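Local coordinates for protein AlyGC (Glaciecola chathamensis, PDB 5GKD) that cleaves alginate as a polysaccharide lyase of family 6, with a calcium ion bound in its parallel beta-helix, at residues K6-Y11 and R32-L37; L26-W31 and P55-L60; I661-Q666 and I682-V687; E689-V694 and G715-I720. All blocks are in the same frame, centred on the assembly; numbering follows the deposited sequence.

Interaction 1: residues K6-Y11 and R32-L37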
loop_
_atom_site.group_PDB
_atom_site.type_symbol
_atom_site.label_atom_id
_atom_site.label_comp_id
_atom_site.label_asym_id
_atom_site.label_seq_id
_atom_site.Cartn_x
_atom_site.Cartn_y
_atom_site.Cartn_z
ATOM N N LYS A 6 -16.992 -37.821 2.420
ATOM C CA LYS A 6 -16.962 -36.990 1.228
ATOM C C LYS A 6 -17.353 -35.544 1.485
ATOM O O LYS A 6 -17.377 -34.758 0.533
ATOM C CB LYS A 6 -17.879 -37.584 0.142
ATOM C CG LYS A 6 -17.469 -38.977 -0.334
ATOM C CD LYS A 6 -18.442 -39.576 -1.329
ATOM C CE LYS A 6 -18.012 -40.985 -1.746
ATOM N NZ LYS A 6 -19.035 -41.627 -2.625
ATOM N N THR A 7 -17.662 -35.166 2.721
ATOM C CA THR A 7 -17.998 -33.797 3.082
ATOM C C THR A 7 -17.438 -33.486 4.462
ATOM O O THR A 7 -17.166 -34.398 5.244
ATOM C CB THR A 7 -19.514 -33.539 3.110
ATOM O OG1 THR A 7 -20.119 -34.376 4.100
ATOM C CG2 THR A 7 -20.150 -33.793 1.766
ATOM N N PRO A 8 -17.262 -32.209 4.791
ATOM C CA PRO A 8 -16.850 -31.885 6.165
ATOM C C PRO A 8 -17.819 -32.402 7.218
ATOM O O PRO A 8 -17.385 -32.828 8.289
ATOM C CB PRO A 8 -16.769 -30.352 6.152
ATOM C CG PRO A 8 -16.431 -30.030 4.766
ATOM C CD PRO A 8 -17.169 -31.041 3.906
ATOM N N GLU A 9 -19.121 -32.410 6.941
ATOM C CA GLU A 9 -20.039 -32.911 7.956
ATOM C C GLU A 9 -19.945 -34.427 8.080
ATOM O O GLU A 9 -20.011 -34.963 9.186
ATOM C CB GLU A 9 -21.473 -32.448 7.677
ATOM C CG GLU A 9 -21.768 -31.976 6.294
ATOM C CD GLU A 9 -21.249 -30.582 5.983
ATOM O OE1 GLU A 9 -20.480 -30.477 5.023
ATOM O OE2 GLU A 9 -21.608 -29.601 6.675
ATOM N N ALA A 10 -19.739 -35.135 6.971
ATOM C CA ALA A 10 -19.480 -36.560 7.094
ATOM C C ALA A 10 -18.179 -36.806 7.843
ATOM O O ALA A 10 -18.079 -37.758 8.619
ATOM C CB ALA A 10 -19.450 -37.228 5.716
ATOM N N TYR A 11 -17.178 -35.952 7.633
ATOM C CA TYR A 11 -15.968 -36.034 8.432
ATOM C C TYR A 11 -16.279 -35.884 9.915
ATOM O O TYR A 11 -15.800 -36.668 10.735
ATOM C CB TYR A 11 -14.958 -34.981 7.987
ATOM C CG TYR A 11 -13.872 -34.807 9.017
ATOM C CD1 TYR A 11 -12.764 -35.638 9.030
ATOM C CD2 TYR A 11 -13.969 -33.831 9.987
ATOM C CE1 TYR A 11 -11.776 -35.487 9.969
ATOM C CE2 TYR A 11 -13.001 -33.683 10.935
ATOM C CZ TYR A 11 -11.901 -34.506 10.918
ATOM O OH TYR A 11 -10.948 -34.325 11.880
ATOM N N ARG A 32 -12.300 -27.439 -0.402
ATOM C CA ARG A 32 -12.011 -26.017 -0.317
ATOM C C ARG A 32 -12.469 -25.466 1.028
ATOM O O ARG A 32 -13.510 -25.863 1.551
ATOM C CB ARG A 32 -12.672 -25.252 -1.470
ATOM C CG ARG A 32 -12.295 -23.769 -1.515
ATOM C CD ARG A 32 -11.971 -23.239 -2.911
ATOM N NE ARG A 32 -11.507 -21.851 -2.824
ATOM C CZ ARG A 32 -10.306 -21.390 -3.202
ATOM N NH1 ARG A 32 -9.382 -22.188 -3.748
ATOM N NH2 ARG A 32 -10.032 -20.101 -3.032
ATOM N N ASP A 33 -11.671 -24.566 1.597
ATOM C CA ASP A 33 -12.013 -23.903 2.855
ATOM C C ASP A 33 -12.322 -24.915 3.958
ATOM O O ASP A 33 -13.289 -24.770 4.700
ATOM C CB ASP A 33 -13.201 -22.951 2.668
ATOM C CG ASP A 33 -12.955 -21.891 1.599
ATOM O OD1 ASP A 33 -11.794 -21.526 1.331
ATOM O OD2 ASP A 33 -13.949 -21.411 1.030
ATOM N N PHE A 34 -11.498 -25.953 4.063
ATOM C CA PHE A 34 -11.693 -27.032 5.026
ATOM C C PHE A 34 -10.703 -26.855 6.176
ATOM O O PHE A 34 -9.533 -27.220 6.054
ATOM C CB PHE A 34 -11.513 -28.386 4.348
ATOM C CG PHE A 34 -11.964 -29.559 5.184
ATOM C CD1 PHE A 34 -12.741 -29.369 6.319
ATOM C CD2 PHE A 34 -11.612 -30.849 4.835
ATOM C CE1 PHE A 34 -13.160 -30.443 7.071
ATOM C CE2 PHE A 34 -12.028 -31.924 5.605
ATOM C CZ PHE A 34 -12.800 -31.716 6.718
ATOM N N GLU A 35 -11.187 -26.326 7.303
ATOM C CA GLU A 35 -10.404 -26.218 8.536
ATOM C C GLU A 35 -10.560 -27.518 9.317
ATOM O O GLU A 35 -11.554 -27.718 10.013
ATOM C CB GLU A 35 -10.855 -25.019 9.363
ATOM C CG GLU A 35 -10.558 -23.688 8.721
ATOM C CD GLU A 35 -11.006 -22.499 9.561
ATOM O OE1 GLU A 35 -10.367 -22.209 10.598
ATOM O OE2 GLU A 35 -11.983 -21.842 9.168
ATOM N N VAL A 36 -9.573 -28.402 9.207
ATOM C CA VAL A 36 -9.649 -29.745 9.763
ATOM C C VAL A 36 -9.216 -29.700 11.220
ATOM O O VAL A 36 -8.107 -29.262 11.527
ATOM C CB VAL A 36 -8.772 -30.725 8.972
ATOM C CG1 VAL A 36 -8.827 -32.110 9.598
ATOM C CG2 VAL A 36 -9.183 -30.753 7.500
ATOM N N LEU A 37 -10.081 -30.155 12.119
ATOM C CA LEU A 37 -9.720 -30.374 13.514
ATOM C C LEU A 37 -9.780 -31.875 13.742
ATOM O O LEU A 37 -10.870 -32.457 13.805
ATOM C CB LEU A 37 -10.637 -29.620 14.477
ATOM C CG LEU A 37 -10.442 -29.898 15.979
ATOM C CD1 LEU A 37 -8.996 -29.681 16.380
ATOM C CD2 LEU A 37 -11.371 -29.045 16.847
#

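Interaction 2: residues L26-W31 and P55-L60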
loop_
_atom_site.group_PDB
_atom_site.type_symbol
_atom_site.label_atom_id
_atom_site.label_comp_id
_atom_site.label_asym_id
_atom_site.label_seq_id
_atom_site.Cartn_x
_atom_site.Cartn_y
_atom_site.Cartn_z
ATOM N N LEU A 26 -10.412 -39.228 3.669
ATOM C CA LEU A 26 -10.934 -38.144 2.846
ATOM C C LEU A 26 -10.958 -38.595 1.393
ATOM O O LEU A 26 -9.910 -38.921 0.827
ATOM C CB LEU A 26 -10.091 -36.878 2.987
ATOM C CG LEU A 26 -9.907 -36.239 4.361
ATOM C CD1 LEU A 26 -9.157 -34.899 4.224
ATOM C CD2 LEU A 26 -11.242 -36.093 5.094
ATOM N N ALA A 27 -12.152 -38.612 0.803
ATOM C CA ALA A 27 -12.336 -39.029 -0.575
ATOM C C ALA A 27 -11.567 -38.126 -1.536
ATOM O O ALA A 27 -11.433 -36.923 -1.321
ATOM C CB ALA A 27 -13.834 -39.016 -0.932
ATOM N N ASN A 28 -11.077 -38.725 -2.617
ATOM C CA ASN A 28 -10.361 -37.981 -3.638
ATOM C C ASN A 28 -11.199 -36.811 -4.126
ATOM O O ASN A 28 -12.399 -36.942 -4.350
ATOM C CB ASN A 28 -10.010 -38.900 -4.810
ATOM C CG ASN A 28 -8.990 -39.940 -4.438
ATOM O OD1 ASN A 28 -8.230 -39.763 -3.487
ATOM N ND2 ASN A 28 -8.952 -41.024 -5.189
ATOM N N GLY A 29 -10.554 -35.670 -4.267
ATOM C CA GLY A 29 -11.203 -34.469 -4.733
ATOM C C GLY A 29 -10.553 -33.250 -4.111
ATOM O O GLY A 29 -9.530 -33.343 -3.436
ATOM N N THR A 30 -11.179 -32.107 -4.354
ATOM C CA THR A 30 -10.715 -30.816 -3.869
ATOM C C THR A 30 -11.616 -30.371 -2.719
ATOM O O THR A 30 -12.817 -30.173 -2.906
ATOM C CB THR A 30 -10.706 -29.794 -5.009
ATOM O OG1 THR A 30 -9.784 -30.223 -6.025
ATOM C CG2 THR A 30 -10.312 -28.420 -4.509
ATOM N N TRP A 31 -11.040 -30.249 -1.531
ATOM C CA TRP A 31 -11.757 -29.803 -0.340
ATOM C C TRP A 31 -11.383 -28.352 -0.105
ATOM O O TRP A 31 -10.271 -28.068 0.347
ATOM C CB TRP A 31 -11.399 -30.646 0.881
ATOM C CG TRP A 31 -11.665 -32.086 0.716
ATOM C CD1 TRP A 31 -11.098 -32.924 -0.188
ATOM C CD2 TRP A 31 -12.570 -32.872 1.484
ATOM N NE1 TRP A 31 -11.600 -34.181 -0.040
ATOM C CE2 TRP A 31 -12.502 -34.181 0.988
ATOM C CE3 TRP A 31 -13.431 -32.593 2.555
ATOM C CZ2 TRP A 31 -13.256 -35.219 1.520
ATOM C CZ3 TRP A 31 -14.185 -33.629 3.089
ATOM C CH2 TRP A 31 -14.096 -34.925 2.565
ATOM N N PRO A 55 -3.185 -40.773 -2.077
ATOM C CA PRO A 55 -2.248 -39.661 -1.878
ATOM C C PRO A 55 -1.905 -39.038 -3.219
ATOM O O PRO A 55 -1.618 -39.737 -4.186
ATOM C CB PRO A 55 -1.043 -40.326 -1.209
ATOM C CG PRO A 55 -1.656 -41.531 -0.476
ATOM C CD PRO A 55 -2.741 -42.011 -1.415
ATOM N N GLY A 56 -2.046 -37.719 -3.296
ATOM C CA GLY A 56 -1.858 -36.981 -4.517
ATOM C C GLY A 56 -3.143 -36.610 -5.225
ATOM O O GLY A 56 -3.090 -35.850 -6.191
ATOM N N LYS A 57 -4.294 -37.132 -4.777
ATOM C CA LYS A 57 -5.588 -36.751 -5.337
ATOM C C LYS A 57 -6.515 -36.082 -4.330
ATOM O O LYS A 57 -7.658 -35.763 -4.681
ATOM C CB LYS A 57 -6.295 -37.977 -5.935
ATOM C CG LYS A 57 -5.582 -38.563 -7.147
ATOM C CD LYS A 57 -6.299 -39.784 -7.716
ATOM C CE LYS A 57 -5.714 -40.162 -9.072
ATOM N NZ LYS A 57 -6.215 -41.464 -9.606
ATOM N N VAL A 58 -6.084 -35.899 -3.086
ATOM C CA VAL A 58 -6.845 -35.162 -2.081
ATOM C C VAL A 58 -6.144 -33.835 -1.857
ATOM O O VAL A 58 -5.025 -33.782 -1.326
ATOM C CB VAL A 58 -6.982 -35.942 -0.767
ATOM C CG1 VAL A 58 -7.621 -35.078 0.302
ATOM C CG2 VAL A 58 -7.769 -37.216 -0.994
ATOM N N PHE A 59 -6.813 -32.764 -2.243
ATOM C CA PHE A 59 -6.300 -31.415 -2.128
ATOM C C PHE A 59 -7.120 -30.657 -1.109
ATOM O O PHE A 59 -8.351 -30.735 -1.122
ATOM C CB PHE A 59 -6.362 -30.701 -3.481
ATOM C CG PHE A 59 -5.644 -31.423 -4.563
ATOM C CD1 PHE A 59 -4.265 -31.348 -4.661
ATOM C CD2 PHE A 59 -6.339 -32.193 -5.479
ATOM C CE1 PHE A 59 -3.594 -32.011 -5.656
ATOM C CE2 PHE A 59 -5.662 -32.868 -6.479
ATOM C CZ PHE A 59 -4.287 -32.774 -6.564
ATOM N N LEU A 60 -6.443 -29.928 -0.242
ATOM C CA LEU A 60 -7.079 -29.008 0.684
ATOM C C LEU A 60 -6.687 -27.607 0.243
ATOM O O LEU A 60 -5.511 -27.239 0.314
ATOM C CB LEU A 60 -6.673 -29.284 2.126
ATOM C CG LEU A 60 -7.574 -30.303 2.820
ATOM C CD1 LEU A 60 -7.359 -31.664 2.230
ATOM C CD2 LEU A 60 -7.370 -30.336 4.314
#

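Interaction 3: residues I661-Q666 and I682-V687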
loop_
_atom_site.group_PDB
_atom_site.type_symbol
_atom_site.label_atom_id
_atom_site.label_comp_id
_atom_site.label_asym_id
_atom_site.label_seq_id
_atom_site.Cartn_x
_atom_site.Cartn_y
_atom_site.Cartn_z
ATOM N N ILE A 661 21.061 7.755 -3.327
ATOM C CA ILE A 661 21.074 7.740 -1.869
ATOM C C ILE A 661 20.829 6.318 -1.391
ATOM O O ILE A 661 19.799 5.705 -1.705
ATOM C CB ILE A 661 20.090 8.738 -1.234
ATOM C CG1 ILE A 661 20.210 8.654 0.288
ATOM C CG2 ILE A 661 18.668 8.518 -1.689
ATOM C CD1 ILE A 661 19.580 9.779 1.013
ATOM N N LEU A 662 21.786 5.794 -0.639
ATOM C CA LEU A 662 21.852 4.387 -0.282
ATOM C C LEU A 662 21.883 4.282 1.238
ATOM O O LEU A 662 22.888 4.626 1.872
ATOM C CB LEU A 662 23.072 3.739 -0.926
ATOM C CG LEU A 662 23.166 3.952 -2.442
ATOM C CD1 LEU A 662 24.367 3.228 -3.037
ATOM C CD2 LEU A 662 21.922 3.458 -3.107
ATOM N N HIS A 663 20.784 3.799 1.814
ATOM C CA HIS A 663 20.622 3.666 3.256
ATOM C C HIS A 663 20.480 2.186 3.601
ATOM O O HIS A 663 19.531 1.525 3.166
ATOM C CB HIS A 663 19.420 4.485 3.738
ATOM C CG HIS A 663 19.167 4.402 5.207
ATOM N ND1 HIS A 663 19.061 5.522 6.003
ATOM C CD2 HIS A 663 18.964 3.339 6.025
ATOM C CE1 HIS A 663 18.816 5.152 7.249
ATOM N NE2 HIS A 663 18.756 3.833 7.293
ATOM N N GLY A 664 21.415 1.677 4.401
ATOM C CA GLY A 664 21.386 0.292 4.806
ATOM C C GLY A 664 21.720 -0.711 3.725
ATOM O O GLY A 664 21.429 -1.893 3.905
ATOM N N THR A 665 22.307 -0.288 2.604
ATOM C CA THR A 665 22.786 -1.246 1.618
ATOM C C THR A 665 24.095 -1.875 2.083
ATOM O O THR A 665 24.992 -1.193 2.580
ATOM C CB THR A 665 22.982 -0.584 0.264
ATOM O OG1 THR A 665 23.858 0.534 0.405
ATOM C CG2 THR A 665 21.658 -0.096 -0.251
ATOM N N GLN A 666 24.190 -3.184 1.915
ATOM C CA GLN A 666 25.231 -3.995 2.528
ATOM C C GLN A 666 26.446 -4.186 1.631
ATOM O O GLN A 666 27.549 -4.409 2.136
ATOM C CB GLN A 666 24.642 -5.349 2.911
ATOM C CG GLN A 666 23.335 -5.194 3.711
ATOM C CD GLN A 666 23.096 -6.336 4.663
ATOM O OE1 GLN A 666 24.000 -6.748 5.395
ATOM N NE2 GLN A 666 21.880 -6.868 4.655
ATOM N N ILE A 682 25.282 9.688 -1.844
ATOM C CA ILE A 682 25.159 9.787 -0.392
ATOM C C ILE A 682 24.965 8.399 0.192
ATOM O O ILE A 682 24.004 7.702 -0.156
ATOM C CB ILE A 682 24.012 10.707 0.053
ATOM C CG1 ILE A 682 24.209 12.129 -0.476
ATOM C CG2 ILE A 682 23.946 10.739 1.580
ATOM C CD1 ILE A 682 23.199 13.126 0.049
ATOM N N PHE A 683 25.869 8.008 1.085
ATOM C CA PHE A 683 25.769 6.767 1.828
ATOM C C PHE A 683 25.260 7.059 3.229
ATOM O O PHE A 683 25.723 8.000 3.884
ATOM C CB PHE A 683 27.119 6.046 1.899
ATOM C CG PHE A 683 27.618 5.589 0.570
ATOM C CD1 PHE A 683 27.127 4.438 -0.002
ATOM C CD2 PHE A 683 28.566 6.320 -0.117
ATOM C CE1 PHE A 683 27.573 4.023 -1.243
ATOM C CE2 PHE A 683 29.014 5.914 -1.352
ATOM C CZ PHE A 683 28.517 4.765 -1.916
ATOM N N GLU A 684 24.293 6.268 3.666
ATOM C CA GLU A 684 23.827 6.244 5.042
ATOM C C GLU A 684 24.015 4.797 5.519
ATOM O O GLU A 684 23.124 3.951 5.408
ATOM C CB GLU A 684 22.363 6.766 5.127
ATOM C CG GLU A 684 22.219 8.232 4.672
ATOM C CD GLU A 684 20.823 8.817 4.849
ATOM O OE1 GLU A 684 19.852 8.041 4.930
ATOM O OE2 GLU A 684 20.693 10.067 4.904
ATOM N N LEU A 685 25.199 4.496 5.989
ATOM C CA LEU A 685 25.561 3.178 6.438
ATOM C C LEU A 685 24.961 2.799 7.775
ATOM O O LEU A 685 24.990 3.573 8.670
ATOM C CB LEU A 685 27.072 3.057 6.475
ATOM C CG LEU A 685 27.755 3.321 5.160
ATOM C CD1 LEU A 685 29.224 3.548 5.339
ATOM C CD2 LEU A 685 27.462 2.262 4.115
ATOM N N THR A 686 24.405 1.600 7.875
ATOM C CA THR A 686 23.794 1.104 9.099
ATOM C C THR A 686 24.609 -0.022 9.728
ATOM O O THR A 686 25.763 -0.123 9.511
ATOM C CB THR A 686 22.370 0.583 8.851
ATOM O OG1 THR A 686 22.421 -0.539 7.996
ATOM C CG2 THR A 686 21.501 1.633 8.234
ATOM N N VAL A 687 23.977 -0.879 10.492
ATOM C CA VAL A 687 24.626 -1.992 11.112
ATOM C C VAL A 687 25.065 -3.069 10.119
ATOM O O VAL A 687 24.756 -3.018 8.971
ATOM C CB VAL A 687 23.699 -2.644 12.151
ATOM C CG1 VAL A 687 23.289 -1.644 13.181
ATOM C CG2 VAL A 687 22.452 -3.171 11.492
HETATM O O HOH W 1 24.545 0.211 5.392
#

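Interaction 4: residues E689-V694 and G715-I720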
loop_
_atom_site.group_PDB
_atom_site.type_symbol
_atom_site.label_atom_id
_atom_site.label_comp_id
_atom_site.label_asym_id
_atom_site.label_seq_id
_atom_site.Cartn_x
_atom_site.Cartn_y
_atom_site.Cartn_z
ATOM N N GLU A 689 28.387 -4.123 9.355
ATOM C CA GLU A 689 29.676 -3.914 8.708
ATOM C C GLU A 689 29.561 -3.938 7.168
ATOM O O GLU A 689 30.166 -4.775 6.520
ATOM C CB GLU A 689 30.698 -4.936 9.194
ATOM C CG GLU A 689 30.897 -4.915 10.723
ATOM C CD GLU A 689 31.838 -5.998 11.243
ATOM O OE1 GLU A 689 31.504 -7.197 11.162
ATOM O OE2 GLU A 689 32.909 -5.657 11.761
ATOM N N PRO A 690 28.775 -3.033 6.591
ATOM C CA PRO A 690 28.640 -3.021 5.132
ATOM C C PRO A 690 29.957 -2.700 4.455
ATOM O O PRO A 690 30.840 -2.060 5.026
ATOM C CB PRO A 690 27.611 -1.921 4.875
ATOM C CG PRO A 690 27.764 -1.008 6.021
ATOM C CD PRO A 690 28.110 -1.880 7.205
ATOM N N LYS A 691 30.068 -3.137 3.200
ATOM C CA LYS A 691 31.271 -3.004 2.393
ATOM C C LYS A 691 30.985 -2.066 1.227
ATOM O O LYS A 691 30.084 -2.329 0.423
ATOM C CB LYS A 691 31.728 -4.375 1.893
ATOM C CG LYS A 691 31.911 -5.404 3.000
ATOM C CD LYS A 691 32.174 -6.804 2.446
ATOM C CE LYS A 691 32.860 -7.685 3.489
ATOM N NZ LYS A 691 32.119 -7.765 4.787
ATOM N N THR A 692 31.765 -0.989 1.130
ATOM C CA THR A 692 31.590 0.046 0.118
ATOM C C THR A 692 32.909 0.309 -0.602
ATOM O O THR A 692 33.941 0.497 0.048
ATOM C CB THR A 692 31.088 1.344 0.761
ATOM O OG1 THR A 692 29.839 1.102 1.404
ATOM C CG2 THR A 692 30.915 2.430 -0.278
ATOM N N TRP A 693 32.864 0.340 -1.940
ATOM C CA TRP A 693 34.023 0.643 -2.785
ATOM C C TRP A 693 33.602 1.632 -3.865
ATOM O O TRP A 693 32.797 1.294 -4.732
ATOM C CB TRP A 693 34.601 -0.607 -3.444
ATOM C CG TRP A 693 35.376 -1.423 -2.526
ATOM C CD1 TRP A 693 36.647 -1.184 -2.077
ATOM C CD2 TRP A 693 34.947 -2.634 -1.909
ATOM N NE1 TRP A 693 37.031 -2.178 -1.210
ATOM C CE2 TRP A 693 36.007 -3.082 -1.092
ATOM C CE3 TRP A 693 33.771 -3.390 -1.969
ATOM C CZ2 TRP A 693 35.922 -4.252 -0.339
ATOM C CZ3 TRP A 693 33.691 -4.552 -1.227
ATOM C CH2 TRP A 693 34.758 -4.968 -0.421
ATOM N N VAL A 694 34.162 2.837 -3.821
ATOM C CA VAL A 694 33.869 3.883 -4.796
ATOM C C VAL A 694 35.211 4.329 -5.356
ATOM O O VAL A 694 35.888 5.173 -4.761
ATOM C CB VAL A 694 33.108 5.062 -4.181
ATOM C CG1 VAL A 694 32.861 6.125 -5.235
ATOM C CG2 VAL A 694 31.802 4.581 -3.571
ATOM N N GLY A 715 31.219 -1.268 12.370
ATOM C CA GLY A 715 31.552 -0.200 11.497
ATOM C C GLY A 715 32.039 -0.761 10.186
ATOM O O GLY A 715 32.764 -1.716 10.073
ATOM N N ALA A 716 31.585 -0.087 9.180
ATOM C CA ALA A 716 31.794 -0.368 7.813
ATOM C C ALA A 716 33.216 -0.342 7.308
ATOM O O ALA A 716 34.078 0.298 7.868
ATOM C CB ALA A 716 31.011 0.680 7.077
ATOM N N THR A 717 33.438 -1.038 6.216
ATOM C CA THR A 717 34.703 -0.993 5.555
ATOM C C THR A 717 34.334 -0.206 4.314
ATOM O O THR A 717 33.650 -0.675 3.440
ATOM C CB THR A 717 35.362 -2.343 5.332
ATOM O OG1 THR A 717 35.000 -2.865 4.070
ATOM C CG2 THR A 717 34.985 -3.286 6.391
ATOM N N THR A 718 34.795 1.025 4.302
ATOM C CA THR A 718 34.425 1.998 3.283
ATOM C C THR A 718 35.695 2.502 2.613
ATOM O O THR A 718 36.509 3.180 3.249
ATOM C CB THR A 718 33.640 3.146 3.906
ATOM O OG1 THR A 718 32.532 2.610 4.632
ATOM C CG2 THR A 718 33.134 4.114 2.843
ATOM N N THR A 719 35.854 2.166 1.340
ATOM C CA THR A 719 36.989 2.569 0.519
ATOM C C THR A 719 36.479 3.523 -0.552
ATOM O O THR A 719 35.782 3.103 -1.479
ATOM C CB THR A 719 37.654 1.352 -0.122
ATOM O OG1 THR A 719 38.251 0.540 0.886
ATOM C CG2 THR A 719 38.723 1.768 -1.138
ATOM N N ILE A 720 36.820 4.803 -0.432
ATOM C CA ILE A 720 36.442 5.816 -1.412
ATOM C C ILE A 720 37.727 6.537 -1.801
ATOM O O ILE A 720 38.214 7.398 -1.062
ATOM C CB ILE A 720 35.387 6.792 -0.879
ATOM C CG1 ILE A 720 34.059 6.064 -0.641
ATOM C CG2 ILE A 720 35.167 7.925 -1.865
ATOM C CD1 ILE A 720 33.018 6.885 0.105
HETATM O O HOH W 2 30.630 0.521 3.930
#

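Interaction 1: residues K6-Y11 and R32-L37
Pro8 and Tyr11 of helix 8-17 clasp the ring of Phe34, where this short helix closes the N-terminal end of the parallel beta-helix, a fold in which such a cap is common. Thr7 is the N-cap: its OG1 accepts from Ala10 N at 3.0 Å and so ties off the helix start. Pro8 then lays its ring over one face of Phe34, a CH-pi contact with CG 4.3 Å from the ring centroid, while CB of Pro8 comes to 3.7 Å from CE1 of Phe34. The opposite face of the same ring is filled by CG2 of Val36, two residues further along the chain, in strand 35-41, so the phenyl is held between two aliphatic groups. With CG of Tyr11 swung trans to the main-chain nitrogen (chi1 165°), the phenol reaches toward strand 35-41 and turns its face to the edge of Phe34: a T-shaped pair, planes at 84°, CZ of Phe34 lying 4.0 Å from CG of Tyr11. The phenol's far end passes CG1 of Val36 and stops at the backbone, where Tyr11 OH donates to Leu37 O at 2.7 Å, approaching from above the carbonyl plane.

Interaction 2: residues L26-W31 and P55-L60
Strands 29-31 and 58-60 run parallel, their axes 4.7 Å apart and 19° off true alignment, and are stitched by three backbone hydrogen bonds: Gly29 N to Lys57 O, Phe59 N to Gly29 O and Trp31 N to Phe59 O. Gly29 has backbone angles that would jam a side chain against the preceding carbonyl. Trp31 folds its indole back over the turn before it, and NE1 donates in the ring plane to Ala27 O at 3.0 Å. CD2 of Leu26 rests over one face of that indole, toward the rim, while CG1 of Val58 reaches both NE1 of Trp31 and CB of Leu26 at 4.1 Å. A phenylalanine in place of Trp31 would probably leave Ala27 O without its indole donor and the loop before the strand less firmly tied to it. Val58 pushes CG2 to 3.3 Å from Leu26 O, a snug fit. On the other face Thr30 OG1 approaches CD2 of Phe59. Ahead of the strands, Asn28 lies across CB of Lys57, its OD1 taken by Thr54 N. The two strands stack as rungs of successive beta-helix coils: strand 58-62 pairs in parallel with strand 73-81, where Leu78 meets Leu26 and Val58, strand 2-5 packs on Leu26 and Ala27, and Phe34 meets the Trp31 ring.

Interaction 3: residues I661-Q666 and I682-V687
His663 holds CG trans to its backbone nitrogen (chi1 180°), whereas Glu684 sets CG beside its own nitrogen (chi1 -62°) and runs extended from there, and the two side chains meet above the strands. ND1 of His663 donates to OE1 of Glu684 at 2.8 Å in a fairly straight bond. The carboxylate oxygen lies close to the imidazole plane, yet it is met on its anti side and the two planes stand 73° apart. OE2 of Glu684 forms a salt bridge with Arg708 on the next strand, so both oxygens are engaged, and CD1 of Ile661 sits beside the carboxylate. CG2 of Thr686 touches NE2 of His663 at 3.6 Å, and Tyr625 stacks on the imidazole from the preceding coil. These are aligned positions on successive rungs of a parallel beta-helix: strands 661-663 and 682-685 are joined by bonds from Leu662 N to Ile682 O, Glu684 N to Leu662 O and Gly664 N to Glu684 O. A leucine at His663 would probably leave OE1 of Glu684 without its ring donor and the carboxylate freer to turn. On the other face CD1 of Leu662 packs against CE1 of Phe683 at 3.8 Å, side by side. Past the strands, Gly664 turns with positive phi, its CA 3.5 Å from OG1 of Thr686, and a water accepts from Thr686 N at 2.8 Å while donating to Thr665 O.

Interaction 4: residues E689-V694 and G715-I720
Two neighbouring rungs near the C-terminal end of the second parallel beta-helix meet here, strand 691-694 on strand 717-720, their directions only 2° apart. Four backbone hydrogen bonds join them: Thr717 N to Pro690 O, Thr692 N to Thr717 O, Thr719 N to Thr692 O and Val694 N to Thr719 O. Ahead of the strands, CG of Pro690 packs on CB of Ala716 at 3.8 Å. As in other parallel beta-helices, aligned positions stack from coil to coil on both faces of the sheet. One carries Thr692 over Thr718 and Val694 over Ile720, each pair lying alongside and pointing the same way. CB of Val694 reaches CG1 of Ile720 at 3.8 Å, and CB of Thr692 meets CG2 of Thr718. A water ties the threonines together, 2.7 Å from Thr692 OG1 and 2.9 Å from Thr718 OG1, and it donates to Thr717 O; Asn668 ND2 also bonds to the Thr692 hydroxyl. On the other face Trp693 keeps CG next to its backbone nitrogen (chi1 -76°), which slants the indole across Thr719 and brings CD1 to 3.4 Å from Thr719 CB. CG of Glu689 lies 3.8 Å from Gly715 O, and its carboxylate forms a salt bridge with Arg284 of the N-terminal beta-helix.

How the interactions relate
The four contacts fall into two pairs, one in each parallel beta-helix of the chain. Interactions 1 and 2, with centres about 11 Å apart, share the N-terminal end of the first: their segments alternate in sequence, strands 29-32 and 35-41 follow one another, and the Trp31 ring packs against the backbone of Lys6 and Thr7. Interactions 3 and 4 come much later, in series, centres about 10 Å apart in the second helix, where strand 681-685 leads into 691-700 and Phe683 meets Val694. The pairs do not touch; centres of interactions 1 and 4 are about 57 Å apart, on opposite sides of the chain's centre. Interaction 1 sets the capping helix on the first solenoid, while the others are coil-on-coil strand pairings.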